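Local coordinates for protein induced by osmotic stress (PDB 5YWN) that probably reduces ketones, including haloketones, to alcohols with NADPH as an NADP-binding reductase of the dihydroflavonol-4-reductase subfamily, at residues 6-11 with 75-80. The protein carries 1 engineered substitution. Residues are numbered along the deposited sequence; the frame is centred on the assembly and turned at random.
Sequences FVSGAT and TIFLHT. With NAP (NADP nicotinamide-adenine-dinucleotide phosphate), chain B.
Ser8 OG collects polar partners beside the end of strand 74-79: His79 ND1 at 2.8 Å, met at the edge of the imidazole and near its plane, and the backbone N of Thr80 at 2.9 Å, through a bent bond of 134°. The backbone N of Ala81 adds another, so three bonds hold this buried hydroxyl. With chi1 at 74°, OG sits between the backbone N and the carbonyl carbon of Ser8, turned to the other strand. In return Thr80 OG1 donates to Ser8 O (2.7 Å), and a water bridges Thr80 OG1 to Gly9 O. Upstream, regular parallel pairing holds the strands: Phe6 N to Ile76 O, Leu78 N to Phe6 O, and Ser8 N to Leu78 O. On one face the rings of Phe6 and Phe77 lie side by side, nearly parallel (8°) but slid apart until they barely overlap, CD1 of Phe6 coming within 3.3 Å of CE2 of Phe77. An alanine in place of Phe77 would be likely to open a gap beside the Phe6 ring. Just after strand 74-79, Thr80 O accepts a bond from NADP O3D. Strands 4-7 and 74-79 are neighbours between 28-33 and 119-123, the point where the strand order of a Rossmann sheet reverses, and here helix 13-24 lies over Val7 and Leu78.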
loop_
_atom_site.group_PDB
_atom_site.type_symbol
_atom_site.label_atom_id
_atom_site.label_comp_id
_atom_site.label_asym_id
_atom_site.label_seq_id
_atom_site.Cartn_x
_atom_site.Cartn_y
_atom_site.Cartn_z
ATOM N N PHE A 6 -13.882 -8.000 2.892
ATOM C CA PHE A 6 -14.160 -6.701 2.319
ATOM C C PHE A 6 -12.874 -5.896 2.091
ATOM O O PHE A 6 -12.058 -5.804 2.975
ATOM C CB PHE A 6 -15.130 -5.915 3.167
ATOM C CG PHE A 6 -15.769 -4.791 2.457
ATOM C CD1 PHE A 6 -15.061 -3.687 2.113
ATOM C CD2 PHE A 6 -17.084 -4.858 2.095
ATOM C CE1 PHE A 6 -15.661 -2.664 1.452
ATOM C CE2 PHE A 6 -17.686 -3.859 1.415
ATOM C CZ PHE A 6 -16.982 -2.753 1.099
ATOM N N VAL A 7 -12.703 -5.368 0.900
ATOM C CA VAL A 7 -11.545 -4.561 0.569
ATOM C C VAL A 7 -11.943 -3.194 0.023
ATOM O O VAL A 7 -12.439 -3.091 -1.050
ATOM C CB VAL A 7 -10.630 -5.261 -0.446
ATOM C CG1 VAL A 7 -9.442 -4.409 -0.790
ATOM C CG2 VAL A 7 -10.221 -6.645 -0.018
ATOM N N SER A 8 -11.685 -2.150 0.778
ATOM C CA SER A 8 -11.917 -0.807 0.321
ATOM C C SER A 8 -10.919 -0.380 -0.766
ATOM O O SER A 8 -9.842 -0.831 -0.778
ATOM C CB SER A 8 -11.943 0.175 1.474
ATOM O OG SER A 8 -10.700 0.431 1.980
ATOM N N GLY A 9 -11.327 0.497 -1.647
ATOM C CA GLY A 9 -10.492 0.895 -2.756
ATOM C C GLY A 9 -9.972 -0.224 -3.632
ATOM O O GLY A 9 -8.824 -0.348 -3.831
ATOM N N ALA A 10 -10.869 -1.041 -4.116
ATOM C CA ALA A 10 -10.530 -2.220 -4.855
ATOM C C ALA A 10 -9.825 -2.000 -6.210
ATOM O O ALA A 10 -9.265 -2.874 -6.734
ATOM C CB ALA A 10 -11.739 -3.076 -5.039
ATOM N N THR A 11 -9.941 -0.828 -6.761
ATOM C CA THR A 11 -9.284 -0.446 -7.997
ATOM C C THR A 11 -7.756 -0.331 -7.956
ATOM O O THR A 11 -7.140 -0.402 -8.948
ATOM C CB THR A 11 -9.861 0.828 -8.604
ATOM O OG1 THR A 11 -9.772 1.871 -7.686
ATOM C CG2 THR A 11 -11.267 0.633 -8.987
ATOM N N THR A 75 -16.696 -11.095 7.215
ATOM C CA THR A 75 -16.150 -11.067 8.550
ATOM C C THR A 75 -14.749 -10.412 8.722
ATOM O O THR A 75 -14.247 -10.381 9.769
ATOM C CB THR A 75 -16.127 -12.451 9.151
ATOM O OG1 THR A 75 -15.191 -13.228 8.473
ATOM C CG2 THR A 75 -17.495 -13.114 9.114
ATOM N N ILE A 76 -14.158 -9.980 7.630
ATOM C CA ILE A 76 -12.875 -9.295 7.561
ATOM C C ILE A 76 -12.968 -7.998 6.750
ATOM O O ILE A 76 -13.543 -7.984 5.714
ATOM C CB ILE A 76 -11.783 -10.188 6.929
ATOM C CG1 ILE A 76 -11.815 -11.588 7.506
ATOM C CG2 ILE A 76 -10.422 -9.551 7.012
ATOM C CD1 ILE A 76 -11.228 -11.709 8.875
ATOM N N PHE A 77 -12.397 -6.920 7.254
ATOM C CA PHE A 77 -12.356 -5.666 6.526
ATOM C C PHE A 77 -10.930 -5.189 6.342
ATOM O O PHE A 77 -10.262 -4.946 7.280
ATOM C CB PHE A 77 -13.197 -4.604 7.197
ATOM C CG PHE A 77 -13.537 -3.424 6.333
ATOM C CD1 PHE A 77 -12.589 -2.520 5.962
ATOM C CD2 PHE A 77 -14.824 -3.233 5.887
ATOM C CE1 PHE A 77 -12.913 -1.446 5.176
ATOM C CE2 PHE A 77 -15.155 -2.177 5.082
ATOM C CZ PHE A 77 -14.201 -1.276 4.736
ATOM N N LEU A 78 -10.512 -5.036 5.115
ATOM C CA LEU A 78 -9.253 -4.418 4.811
ATOM C C LEU A 78 -9.474 -3.024 4.218
ATOM O O LEU A 78 -9.918 -2.874 3.105
ATOM C CB LEU A 78 -8.462 -5.304 3.915
ATOM C CG LEU A 78 -8.508 -6.799 4.200
ATOM C CD1 LEU A 78 -7.804 -7.622 3.176
ATOM C CD2 LEU A 78 -7.954 -7.098 5.552
ATOM N N HIS A 79 -9.162 -2.022 5.006
ATOM C CA HIS A 79 -9.262 -0.648 4.603
ATOM C C HIS A 79 -7.968 -0.143 3.962
ATOM O O HIS A 79 -7.026 0.179 4.623
ATOM C CB HIS A 79 -9.639 0.205 5.792
ATOM C CG HIS A 79 -9.864 1.643 5.460
ATOM N ND1 HIS A 79 -10.443 2.051 4.298
ATOM C CD2 HIS A 79 -9.590 2.765 6.150
ATOM C CE1 HIS A 79 -10.524 3.359 4.287
ATOM N NE2 HIS A 79 -10.018 3.814 5.402
ATOM N N THR A 80 -7.958 -0.128 2.657
ATOM C CA THR A 80 -6.792 0.266 1.896
ATOM C C THR A 80 -6.896 1.590 1.121
ATOM O O THR A 80 -5.925 2.172 0.798
ATOM C CB THR A 80 -6.363 -0.838 0.903
ATOM O OG1 THR A 80 -7.193 -0.805 -0.225
ATOM C CG2 THR A 80 -6.420 -2.212 1.498
HETATM P PA NAP B . -3.244 3.869 -5.591
HETATM O O1A NAP B . -2.764 2.802 -6.544
HETATM O O2A NAP B . -3.572 5.250 -6.109
HETATM O O5B NAP B . -4.534 3.305 -4.810
HETATM C C5B NAP B . -5.456 4.201 -4.194
HETATM C C4B NAP B . -6.878 3.684 -4.379
HETATM O O4B NAP B . -7.733 4.230 -3.369
HETATM C C3B NAP B . -7.444 4.081 -5.734
HETATM O O3B NAP B . -7.763 2.921 -6.509
HETATM C C2B NAP B . -8.690 4.897 -5.452
HETATM O O2B NAP B . -9.837 4.287 -6.036
HETATM C C1B NAP B . -8.824 4.961 -3.938
HETATM N N9A NAP B . -8.784 6.373 -3.481
HETATM C C8A NAP B . -7.728 7.202 -3.587
HETATM N N7A NAP B . -8.025 8.423 -3.073
HETATM C C5A NAP B . -9.294 8.385 -2.626
HETATM C C6A NAP B . -10.229 9.329 -1.973
HETATM N N6A NAP B . -9.854 10.600 -1.685
HETATM N N1A NAP B . -11.468 8.881 -1.674
HETATM C C2A NAP B . -11.862 7.623 -1.951
HETATM N N3A NAP B . -11.060 6.719 -2.543
HETATM C C4A NAP B . -9.791 7.030 -2.899
HETATM O O3 NAP B . -2.157 4.018 -4.412
HETATM P PN NAP B . -1.303 2.745 -3.923
HETATM O O1N NAP B . 0.157 3.023 -4.191
HETATM O O2N NAP B . -1.947 1.499 -4.485
HETATM O O5D NAP B . -1.534 2.756 -2.330
HETATM C C5D NAP B . -2.435 1.832 -1.723
HETATM C C4D NAP B . -2.509 2.090 -0.223
HETATM O O4D NAP B . -1.319 1.617 0.419
HETATM C C3D NAP B . -2.647 3.572 0.089
HETATM O O3D NAP B . -3.894 3.839 0.738
HETATM C C2D NAP B . -1.484 3.927 0.992
HETATM O O2D NAP B . -1.952 4.452 2.239
HETATM C C1D NAP B . -0.704 2.639 1.209
HETATM N N1N NAP B . 0.695 2.824 0.810
HETATM C C2N NAP B . 1.070 2.542 -0.444
HETATM C C3N NAP B . 2.392 2.711 -0.843
HETATM C C7N NAP B . 2.804 2.393 -2.250
HETATM O O7N NAP B . 3.889 2.775 -2.656
HETATM N N7N NAP B . 1.969 1.699 -3.023
HETATM C C4N NAP B . 3.325 3.176 0.071
HETATM C C5N NAP B . 2.911 3.460 1.364
HETATM C C6N NAP B . 1.579 3.274 1.711
HETATM P P2B NAP B . -10.293 4.667 -7.532
HETATM O O1X NAP B . -11.781 4.404 -7.537
HETATM O O2X NAP B . -9.917 6.122 -7.669
HETATM O O3X NAP B . -9.492 3.731 -8.405
HETATM O O HOH W 1 -6.716 0.815 -2.388
#